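DUF1460 domain-containing protein (Legionella pneumophila subsp. pneumophila, PDB 2IM9) is of unknown function but is probably an amidase or peptidase of the papain-like clan that acts on cell-wall peptidoglycan. Local coordinates at residues S58-S61 against A62-G66; N143-K147 against R148-K152; K200-V203 against E204-K208; L296-Y299 against L300-R304. All coordinates share one frame; numbering follows the deposited sequence. Where two conformers were deposited one is given.

Contact 1 (S58-S61 against A62-G66)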
loop_
_atom_site.group_PDB
_atom_site.type_symbol
_atom_site.label_atom_id
_atom_site.label_comp_id
_atom_site.label_asym_id
_atom_site.label_seq_id
_atom_site.Cartn_x
_atom_site.Cartn_y
_atom_site.Cartn_z
ATOM N N SER A 58 7.415 13.095 -3.127
ATOM C CA SER A 58 8.832 12.780 -3.298
ATOM C C SER A 58 9.638 13.156 -2.059
ATOM O O SER A 58 10.443 12.364 -1.590
ATOM C CB SER A 58 9.415 13.448 -4.552
ATOM O OG SER A 58 10.791 13.109 -4.712
ATOM N N GLN A 59 9.414 14.360 -1.531
ATOM C CA GLN A 59 10.148 14.834 -0.367
ATOM C C GLN A 59 9.875 14.007 0.870
ATOM O O GLN A 59 10.802 13.590 1.551
ATOM C CB GLN A 59 9.829 16.305 -0.122
ATOM C CG GLN A 59 10.465 17.206 -1.187
ATOM C CD GLN A 59 10.211 18.683 -0.950
ATOM O OE1 GLN A 59 9.952 19.109 0.181
ATOM N NE2 GLN A 59 10.295 19.477 -2.021
ATOM N N ILE A 60 8.597 13.725 1.129
ATOM C CA ILE A 60 8.211 12.961 2.324
ATOM C C ILE A 60 8.663 11.494 2.230
ATOM O O ILE A 60 9.204 10.930 3.183
ATOM C CB ILE A 60 6.699 13.066 2.568
ATOM C CG1 ILE A 60 6.355 14.518 2.903
ATOM C CG2 ILE A 60 6.238 12.112 3.700
ATOM C CD1 ILE A 60 4.886 14.867 2.726
ATOM N N SER A 61 8.453 10.879 1.069
ATOM C CA SER A 61 8.926 9.519 0.880
ATOM C C SER A 61 10.456 9.438 1.070
ATOM O O SER A 61 10.957 8.519 1.712
ATOM C CB SER A 61 8.468 8.967 -0.474
ATOM O OG SER A 61 8.956 9.742 -1.551
ATOM N N ALA A 62 11.186 10.440 0.572
ATOM C CA ALA A 62 12.650 10.487 0.723
ATOM C C ALA A 62 13.082 10.608 2.184
ATOM O O ALA A 62 14.072 10.008 2.593
ATOM C CB ALA A 62 13.233 11.618 -0.083
ATOM N N TYR A 63 12.319 11.359 2.959
ATOM C CA TYR A 63 12.648 11.619 4.368
ATOM C C TYR A 63 12.755 10.318 5.163
ATOM O O TYR A 63 13.517 10.230 6.135
ATOM C CB TYR A 63 11.598 12.543 4.967
ATOM C CG TYR A 63 11.758 12.816 6.447
ATOM C CD1 TYR A 63 12.757 13.676 6.921
ATOM C CD2 TYR A 63 10.901 12.220 7.374
ATOM C CE1 TYR A 63 12.900 13.927 8.294
ATOM C CE2 TYR A 63 11.029 12.462 8.741
ATOM C CZ TYR A 63 12.025 13.313 9.195
ATOM O OH TYR A 63 12.139 13.534 10.546
ATOM N N PHE A 64 11.992 9.305 4.747
ATOM C CA PHE A 64 11.980 8.013 5.441
ATOM C C PHE A 64 12.890 6.957 4.829
ATOM O O PHE A 64 12.874 5.828 5.277
ATOM C CB PHE A 64 10.552 7.460 5.532
ATOM C CG PHE A 64 9.635 8.305 6.372
ATOM C CD1 PHE A 64 9.774 8.343 7.766
ATOM C CD2 PHE A 64 8.649 9.074 5.779
ATOM C CE1 PHE A 64 8.929 9.129 8.547
ATOM C CE2 PHE A 64 7.796 9.873 6.553
ATOM C CZ PHE A 64 7.937 9.902 7.936
ATOM N N LYS A 65 13.655 7.295 3.785
ATOM C CA LYS A 65 14.607 6.314 3.240
ATOM C C LYS A 65 15.550 5.832 4.347
ATOM O O LYS A 65 15.995 6.631 5.188
ATOM C CB LYS A 65 15.419 6.885 2.073
ATOM C CG LYS A 65 14.668 6.922 0.753
ATOM C CD LYS A 65 15.423 7.731 -0.296
ATOM C CE LYS A 65 16.668 7.008 -0.775
ATOM N NZ LYS A 65 17.293 7.793 -1.877
ATOM N N GLY A 66 15.833 4.532 4.341
ATOM C CA GLY A 66 16.707 3.917 5.331
ATOM C C GLY A 66 16.032 3.439 6.604
ATOM O O GLY A 66 16.659 2.759 7.414
#
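I60 and F64 meet in a local packing contact one turn apart, where helix 53-63 runs out into the loop that carries K65 and G66. The two side chains lie alongside each other and point the same way, with CG2 of I60 3.9 Å from CE2 of F64. The I60 torsion (chi1 -65°) sets CG2 anti to the backbone N, which directs this methyl toward the C-terminal end of the helix and onto F64. F64 CD2 also comes within 3.2 Å of I60 O, in an oblique approach to the ring. The backbone bonds mark where the helix ends. A62 N donates to S58 O at 3.0 Å and Y63 N to Q59 O at 3.0 Å, both regular helical bonds, whereas F64 N reaches S61 O only weakly, at 3.3 Å. This change from four-residue to three-residue spacing is the usual tightening of a helix at its C-terminal end, and K65 N continues it with a 3.0 Å bond to A62 O. Above the F64 ring, Y63 CD2 sits 3.7 Å from the plane and over its centre, while F93 packs edge-to-face with F64. S61 OG turns back to I57 O and also meets R282 NH1. I60 and F64 both press on L105 of helix 95-107, and K65 NZ forms a salt bridge with D293.

Contact 2 (N143-K147 against R148-K152)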
loop_
_atom_site.group_PDB
_atom_site.type_symbol
_atom_site.label_atom_id
_atom_site.label_comp_id
_atom_site.label_asym_id
_atom_site.label_seq_id
_atom_site.Cartn_x
_atom_site.Cartn_y
_atom_site.Cartn_z
ATOM N N ASN A 143 -10.068 0.276 -4.342
ATOM C CA ASN A 143 -11.494 0.553 -4.551
ATOM C C ASN A 143 -11.983 1.755 -3.738
ATOM O O ASN A 143 -12.530 2.723 -4.295
ATOM C CB ASN A 143 -12.308 -0.703 -4.226
ATOM C CG ASN A 143 -13.794 -0.465 -4.309
ATOM O OD1 ASN A 143 -14.324 -0.188 -5.377
ATOM N ND2 ASN A 143 -14.471 -0.549 -3.165
ATOM N N TYR A 144 -11.747 1.702 -2.434
ATOM C CA TYR A 144 -12.234 2.747 -1.535
ATOM C C TYR A 144 -11.526 4.076 -1.729
ATOM O O TYR A 144 -12.169 5.136 -1.666
ATOM C CB TYR A 144 -12.211 2.293 -0.069
ATOM C CG TYR A 144 -13.263 1.250 0.227
ATOM C CD1 TYR A 144 -14.609 1.494 -0.057
ATOM C CD2 TYR A 144 -12.919 0.018 0.775
ATOM C CE1 TYR A 144 -15.584 0.536 0.190
ATOM C CE2 TYR A 144 -13.887 -0.950 1.026
ATOM C CZ TYR A 144 -15.218 -0.682 0.730
ATOM O OH TYR A 144 -16.184 -1.619 0.981
ATOM N N ASN A 145 -10.219 4.041 -1.985
ATOM C CA ASN A 145 -9.486 5.293 -2.148
ATOM C C ASN A 145 -9.720 5.947 -3.513
ATOM O O ASN A 145 -9.584 7.161 -3.648
ATOM C CB ASN A 145 -8.004 5.132 -1.762
ATOM C CG ASN A 145 -7.818 4.997 -0.258
ATOM O OD1 ASN A 145 -8.250 5.858 0.510
ATOM N ND2 ASN A 145 -7.184 3.902 0.178
ATOM N N GLN A 146 -10.112 5.148 -4.502
ATOM C CA GLN A 146 -10.551 5.691 -5.785
ATOM C C GLN A 146 -11.933 6.303 -5.623
ATOM O O GLN A 146 -12.171 7.442 -6.063
ATOM C CB GLN A 146 -10.563 4.619 -6.875
ATOM C CG GLN A 146 -9.182 4.275 -7.423
ATOM C CD GLN A 146 -9.142 2.927 -8.146
ATOM O OE1 GLN A 146 -8.057 2.390 -8.449
ATOM N NE2 GLN A 146 -10.315 2.358 -8.402
ATOM N N LYS A 147 -12.826 5.565 -4.963
ATOM C CA LYS A 147 -14.219 6.017 -4.780
ATOM C C LYS A 147 -14.297 7.362 -4.068
ATOM O O LYS A 147 -15.119 8.217 -4.431
ATOM C CB LYS A 147 -15.082 4.939 -4.093
ATOM C CG LYS A 147 -15.359 3.717 -4.989
ATOM C CD LYS A 147 -16.770 3.688 -5.585
ATOM C CE LYS A 147 -16.933 2.546 -6.609
ATOM N NZ LYS A 147 -16.668 1.168 -6.054
ATOM N N ARG A 148 -13.406 7.590 -3.109
ATOM C CA ARG A 148 -13.446 8.828 -2.346
ATOM C C ARG A 148 -12.581 9.940 -2.947
ATOM O O ARG A 148 -12.466 11.035 -2.387
ATOM C CB ARG A 148 -13.119 8.568 -0.891
ATOM C CG ARG A 148 -11.683 8.326 -0.618
ATOM C CD ARG A 148 -11.552 7.858 0.794
ATOM N NE ARG A 148 -10.150 7.756 1.146
ATOM C CZ ARG A 148 -9.458 8.714 1.750
ATOM N NH1 ARG A 148 -10.047 9.849 2.091
ATOM N NH2 ARG A 148 -8.173 8.519 2.023
ATOM N N GLY A 149 -11.989 9.655 -4.100
ATOM C CA GLY A 149 -11.324 10.682 -4.893
ATOM C C GLY A 149 -9.877 10.956 -4.555
ATOM O O GLY A 149 -9.326 11.986 -4.962
ATOM N N LEU A 150 -9.249 10.035 -3.824
ATOM C CA LEU A 150 -7.822 10.155 -3.528
ATOM C C LEU A 150 -6.947 9.679 -4.690
ATOM O O LEU A 150 -5.947 10.353 -5.045
ATOM C CB LEU A 150 -7.462 9.396 -2.246
ATOM C CG LEU A 150 -5.969 9.393 -1.895
ATOM C CD1 LEU A 150 -5.435 10.815 -1.756
ATOM C CD2 LEU A 150 -5.714 8.600 -0.600
ATOM N N LEU A 151 -7.314 8.532 -5.262
ATOM C CA LEU A 151 -6.520 7.901 -6.320
ATOM C C LEU A 151 -7.274 7.807 -7.638
ATOM O O LEU A 151 -8.517 7.722 -7.662
ATOM C CB LEU A 151 -6.104 6.480 -5.902
ATOM C CG LEU A 151 -5.335 6.344 -4.581
ATOM C CD1 LEU A 151 -5.198 4.873 -4.197
ATOM C CD2 LEU A 151 -3.969 7.027 -4.673
ATOM N N LYS A 152 -6.508 7.795 -8.728
ATOM C CA LYS A 152 -7.029 7.480 -10.053
ATOM C C LYS A 152 -6.113 6.466 -10.709
ATOM O O LYS A 152 -4.914 6.676 -10.747
ATOM C CB LYS A 152 -7.045 8.745 -10.914
ATOM C CG LYS A 152 -7.618 8.548 -12.321
ATOM C CD LYS A 152 -7.795 9.894 -13.043
ATOM C CE LYS A 152 -6.472 10.639 -13.215
ATOM N NZ LYS A 152 -6.570 11.755 -14.215
HETATM O O HOH W 1 -10.932 8.594 -8.234
#
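N145 and R148 form the tightly held part of this contact, at the C-terminal end of helix 137-147. OD1 of N145 is gripped side-on by two guanidinium nitrogens, R148 NE at 2.8 Å (N-H...O 156°) and R148 NH2 at 3.1 Å. The oxygen lies in the guanidinium plane, although the amide itself is turned 63° from that plane. One amide oxygen thus takes two donors, which fixes how the arginine head is rotated. The backbone closes in a Schellman motif: L150 N bonds to N145 O at 2.9 Å, G149 N bonds to Q146 O at 3.0 Å, and G149 has the positive phi (87°) of that motif. N145 O takes a second donor, L151 N, from well above its carbonyl plane. Beside these bonds CD1 of L151 packs on CB of N145 at 3.7 Å. The Q146 side is looser: a water donates to both Q146 O (2.8 Å) and L151 O (2.6 Å), spanning the two carbonyls where the chain turns. K147, further out and exposed, bends back along the helix so that NZ bonds to OD1 of N143. R148 NH1 reaches the carbonyls of C327 and Q328, and C327 is disulfide-bonded to C117 of helix 111-122. L150 packs on T121 of that same helix, while L151 and K152 begin strand 151-153, which pairs antiparallel with strand 311-317.

Contact 3 (K200-V203 against E204-K208)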
loop_
_atom_site.group_PDB
_atom_site.type_symbol
_atom_site.label_atom_id
_atom_site.label_comp_id
_atom_site.label_asym_id
_atom_site.label_seq_id
_atom_site.Cartn_x
_atom_site.Cartn_y
_atom_site.Cartn_z
ATOM N N LYS A 200 -9.592 -16.891 22.196
ATOM C CA LYS A 200 -10.939 -16.355 22.369
ATOM C C LYS A 200 -11.244 -15.271 21.332
ATOM O O LYS A 200 -12.275 -15.306 20.658
ATOM C CB LYS A 200 -11.108 -15.793 23.792
ATOM C CG LYS A 200 -12.363 -14.906 24.014
ATOM C CD LYS A 200 -12.368 -14.238 25.408
ATOM C CE LYS A 200 -13.764 -13.683 25.779
ATOM N NZ LYS A 200 -13.951 -12.167 25.701
ATOM N N ARG A 201 -10.330 -14.316 21.213
ATOM C CA ARG A 201 -10.543 -13.196 20.316
ATOM C C ARG A 201 -10.506 -13.654 18.871
ATOM O O ARG A 201 -11.234 -13.115 18.054
ATOM C CB ARG A 201 -9.528 -12.090 20.578
ATOM C CG ARG A 201 -9.800 -11.418 21.911
ATOM C CD ARG A 201 -8.761 -10.369 22.215
ATOM N NE ARG A 201 -8.834 -9.986 23.624
ATOM C CZ ARG A 201 -8.439 -8.812 24.105
ATOM N NH1 ARG A 201 -7.953 -7.872 23.296
ATOM N NH2 ARG A 201 -8.535 -8.574 25.412
ATOM N N LEU A 202 -9.657 -14.636 18.558
ATOM C CA LEU A 202 -9.640 -15.175 17.185
ATOM C C LEU A 202 -10.992 -15.773 16.767
ATOM O O LEU A 202 -11.471 -15.499 15.673
ATOM C CB LEU A 202 -8.533 -16.200 17.002
ATOM C CG LEU A 202 -8.343 -16.650 15.545
ATOM C CD1 LEU A 202 -7.942 -15.500 14.619
ATOM C CD2 LEU A 202 -7.307 -17.824 15.549
ATOM N N VAL A 203 -11.616 -16.581 17.631
ATOM C CA VAL A 203 -12.950 -17.141 17.332
ATOM C C VAL A 203 -13.960 -16.025 17.106
ATOM O O VAL A 203 -14.796 -16.092 16.200
ATOM C CB VAL A 203 -13.463 -18.089 18.485
ATOM C CG1 VAL A 203 -14.918 -18.495 18.240
ATOM C CG2 VAL A 203 -12.545 -19.286 18.628
ATOM N N GLU A 204 -13.866 -14.990 17.931
ATOM C CA GLU A 204 -14.760 -13.839 17.826
ATOM C C GLU A 204 -14.590 -13.118 16.486
ATOM O O GLU A 204 -15.575 -12.786 15.790
ATOM C CB GLU A 204 -14.454 -12.900 18.973
ATOM C CG GLU A 204 -15.305 -11.667 19.054
ATOM C CD GLU A 204 -14.816 -10.813 20.202
ATOM O OE1 GLU A 204 -15.182 -11.109 21.361
ATOM O OE2 GLU A 204 -14.023 -9.877 19.953
ATOM N N LEU A 205 -13.331 -12.887 16.128
ATOM C CA LEU A 205 -12.992 -12.244 14.872
ATOM C C LEU A 205 -13.436 -13.097 13.678
ATOM O O LEU A 205 -13.973 -12.574 12.690
ATOM C CB LEU A 205 -11.478 -12.000 14.800
ATOM C CG LEU A 205 -11.006 -11.248 13.545
ATOM C CD1 LEU A 205 -11.669 -9.860 13.410
ATOM C CD2 LEU A 205 -9.475 -11.202 13.498
ATOM N N LYS A 206 -13.220 -14.413 13.755
ATOM C CA LYS A 206 -13.626 -15.284 12.641
ATOM C C LYS A 206 -15.137 -15.325 12.459
ATOM O O LYS A 206 -15.646 -15.454 11.322
ATOM C CB LYS A 206 -13.094 -16.691 12.854
ATOM C CG LYS A 206 -11.605 -16.790 12.591
ATOM C CD LYS A 206 -11.154 -18.222 12.770
ATOM C CE LYS A 206 -9.688 -18.356 12.404
ATOM N NZ LYS A 206 -9.298 -19.781 12.431
ATOM N N ALA A 207 -15.856 -15.214 13.574
ATOM C CA ALA A 207 -17.317 -15.204 13.526
ATOM C C ALA A 207 -17.795 -13.995 12.734
ATOM O O ALA A 207 -18.741 -14.105 11.940
ATOM C CB ALA A 207 -17.928 -15.240 14.930
ATOM N N LYS A 208 -17.127 -12.856 12.903
ATOM C CA LYS A 208 -17.460 -11.687 12.111
ATOM C C LYS A 208 -17.016 -11.866 10.653
ATOM O O LYS A 208 -17.777 -11.574 9.727
ATOM C CB LYS A 208 -16.839 -10.420 12.693
ATOM C CG LYS A 208 -17.349 -9.163 12.026
ATOM C CD LYS A 208 -18.830 -8.899 12.332
ATOM C CE LYS A 208 -19.263 -7.521 11.836
ATOM N NZ LYS A 208 -18.663 -6.420 12.682
#
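L202 and K206 make the side-chain packing of this contact, one turn apart on helix 195-209. Apolar contact comes first: the aliphatic part of K206 crosses the leucine end at a slant, with CE 3.8 Å from L202 CG and 4.0 Å from L202 CD2. L202 holds CG anti to its backbone N (chi1 -172°), leaning it along the helix toward the next turn. The K206 chain, extended beyond CG, also brushes the backbone, its CG lying 3.3 Å from L202 O. Backbone hydrogen bonds form the second group. They run in regular four-residue steps, from L205 N to R201 O at 2.9 Å, from K206 N to L202 O at 2.8 Å and from A207 N to V203 O at 3.0 Å. The L205 and K206 bonds are nearly straight, at 162° and 160°, as expected of an undistorted alpha-helix. The charged ends look elsewhere. K200 NZ and E204 OE1 stay 4.6 Å apart without pairing; E204 instead forms a salt bridge with R81 and R201 one with E197, while K206 NZ is held by the carbonyls of N181 and K183. A coiled coil is predicted here, yet the assembly has a single chain, and L205 packs on Y82 and T187 of loops. Helices 176-181 and 195-209 both belong to the excursion between strands 168-175 and 214-223, which pair antiparallel in the sheet.

Contact 4 (L296-Y299 against L300-R304)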
loop_
_atom_site.group_PDB
_atom_site.type_symbol
_atom_site.label_atom_id
_atom_site.label_comp_id
_atom_site.label_asym_id
_atom_site.label_seq_id
_atom_site.Cartn_x
_atom_site.Cartn_y
_atom_site.Cartn_z
ATOM N N LEU A 296 13.634 1.195 -11.280
ATOM C CA LEU A 296 12.386 0.466 -11.555
ATOM C C LEU A 296 12.593 -0.523 -12.712
ATOM O O LEU A 296 12.129 -1.653 -12.662
ATOM C CB LEU A 296 11.194 1.402 -11.826
ATOM C CG LEU A 296 9.899 0.652 -12.209
ATOM C CD1 LEU A 296 9.287 -0.130 -11.004
ATOM C CD2 LEU A 296 8.850 1.545 -12.872
ATOM N N ILE A 297 13.302 -0.093 -13.750
ATOM C CA ILE A 297 13.609 -0.986 -14.875
ATOM C C ILE A 297 14.355 -2.242 -14.408
ATOM O O ILE A 297 13.936 -3.359 -14.713
ATOM C CB ILE A 297 14.374 -0.244 -16.013
ATOM C CG1 ILE A 297 13.455 0.800 -16.664
ATOM C CG2 ILE A 297 14.895 -1.250 -17.050
ATOM C CD1 ILE A 297 14.175 1.768 -17.597
ATOM N N ASP A 298 15.424 -2.070 -13.639
ATOM C CA ASP A 298 16.188 -3.216 -13.117
ATOM C C ASP A 298 15.352 -4.114 -12.204
ATOM O O ASP A 298 15.437 -5.335 -12.290
ATOM C CB ASP A 298 17.423 -2.740 -12.360
ATOM C CG ASP A 298 18.438 -2.080 -13.256
ATOM O OD1 ASP A 298 18.293 -2.167 -14.513
ATOM O OD2 ASP A 298 19.388 -1.474 -12.693
ATOM N N TYR A 299 14.553 -3.499 -11.332
ATOM C CA TYR A 299 13.695 -4.234 -10.408
ATOM C C TYR A 299 12.732 -5.149 -11.180
ATOM O O TYR A 299 12.587 -6.353 -10.878
ATOM C CB TYR A 299 12.920 -3.237 -9.534
ATOM C CG TYR A 299 11.969 -3.890 -8.567
ATOM C CD1 TYR A 299 12.404 -4.306 -7.303
ATOM C CD2 TYR A 299 10.638 -4.097 -8.917
ATOM C CE1 TYR A 299 11.526 -4.912 -6.410
ATOM C CE2 TYR A 299 9.756 -4.723 -8.048
ATOM C CZ TYR A 299 10.205 -5.128 -6.802
ATOM O OH TYR A 299 9.317 -5.728 -5.941
ATOM N N LEU A 300 12.062 -4.584 -12.177
ATOM C CA LEU A 300 11.081 -5.335 -12.947
ATOM C C LEU A 300 11.753 -6.366 -13.837
ATOM O O LEU A 300 11.203 -7.436 -14.061
ATOM C CB LEU A 300 10.187 -4.394 -13.769
ATOM C CG LEU A 300 9.312 -3.457 -12.921
ATOM C CD1 LEU A 300 8.480 -2.552 -13.799
ATOM C CD2 LEU A 300 8.400 -4.236 -11.971
ATOM N N ASP A 301 12.949 -6.050 -14.335
ATOM C CA ASP A 301 13.673 -7.000 -15.177
ATOM C C ASP A 301 13.967 -8.283 -14.383
ATOM O O ASP A 301 13.787 -9.394 -14.890
ATOM C CB ASP A 301 14.957 -6.383 -15.727
ATOM C CG ASP A 301 15.690 -7.323 -16.666
ATOM O OD1 ASP A 301 15.098 -7.739 -17.683
ATOM O OD2 ASP A 301 16.854 -7.667 -16.360
ATOM N N LYS A 302 14.392 -8.112 -13.133
ATOM C CA LYS A 302 14.609 -9.235 -12.216
ATOM C C LYS A 302 13.296 -9.937 -11.867
ATOM O O LYS A 302 13.267 -11.157 -11.708
ATOM C CB LYS A 302 15.295 -8.765 -10.932
ATOM C CG LYS A 302 16.683 -8.182 -11.142
ATOM C CD LYS A 302 17.223 -7.610 -9.839
ATOM C CE LYS A 302 18.643 -7.057 -10.004
ATOM N NZ LYS A 302 18.668 -5.769 -10.773
ATOM N N ALA A 303 12.213 -9.172 -11.753
ATOM C CA ALA A 303 10.902 -9.743 -11.413
ATOM C C ALA A 303 10.327 -10.600 -12.540
ATOM O O ALA A 303 9.528 -11.500 -12.282
ATOM C CB ALA A 303 9.909 -8.635 -11.009
ATOM N N ARG A 304 10.750 -10.329 -13.777
ATOM C CA ARG A 304 10.327 -11.087 -14.973
ATOM C C ARG A 304 10.485 -12.593 -14.853
ATOM O O ARG A 304 9.706 -13.344 -15.441
ATOM C CB ARG A 304 11.137 -10.665 -16.204
ATOM C CG ARG A 304 10.784 -9.359 -16.822
ATOM C CD ARG A 304 11.906 -8.931 -17.766
ATOM N NE ARG A 304 11.722 -9.481 -19.102
ATOM C CZ ARG A 304 12.674 -9.612 -20.023
ATOM N NH1 ARG A 304 13.936 -9.269 -19.779
ATOM N NH2 ARG A 304 12.350 -10.121 -21.200
#
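L300 overlaps L296 one turn back, bringing its CD1 within 3.8 Å of L296 CD1. The two leucines meet at an angle rather than in line. L296 places CG anti to its backbone N (chi1 176°), so that its branch leans along the helix onto L300. The other methyl of L300, CD2, lies 3.8 Å from CD2 of Y299, so the leucine end touches L296 through one branch and the tyrosine ring through the other. Beneath them the helix is regular: L300 N bonds to L296 O at 3.0 Å with an N-H...O angle of 166°, and K302 N to D298 O at 3.1 Å. On the exposed side, K302 bends at its last torsion and brings NZ within 3.6 Å of CB of D298, but the ammonium stays 4.8 Å from D298 OD2, too far for an ion pair. A real salt bridge joins D301 OD1 to R304 NH1 at 2.8 Å, with the carboxylate oxygen in the guanidinium plane; R304 NH2 also bonds to N231. Y299 meets the ring of F281, and its OH makes a weak hydrogen bond to H268. L296 and L300 face F238 and the sheet, against I247 and I249 respectively, while D298 and K302 lie outward. This is an amphipathic helix in the connection from strand 290-295 to strand 311-317, its leucine side packed on the antiparallel sheet.

In the fold
Along the chain the four contacts come in series, and no two touch. Contacts 1, 2 and 4 all border the antiparallel sheet, with centres about 22 Å (1 and 4), 23 Å (1 and 2) and 28 Å (2 and 4) apart. Contact 1 packs helix 53-63 between helix 95-107 and strands 264-275 and 278-285; contact 4 packs on 278-285 too, and contact 2 leads into the strand beside 311-317. Contact 3 is peripheral, about 30 Å from contact 2 and 40 Å from contact 4, between centres. Helices set around one sheet, with a helical excursion reaching outward, are consistent with an alpha+beta fold of the papain-like clan.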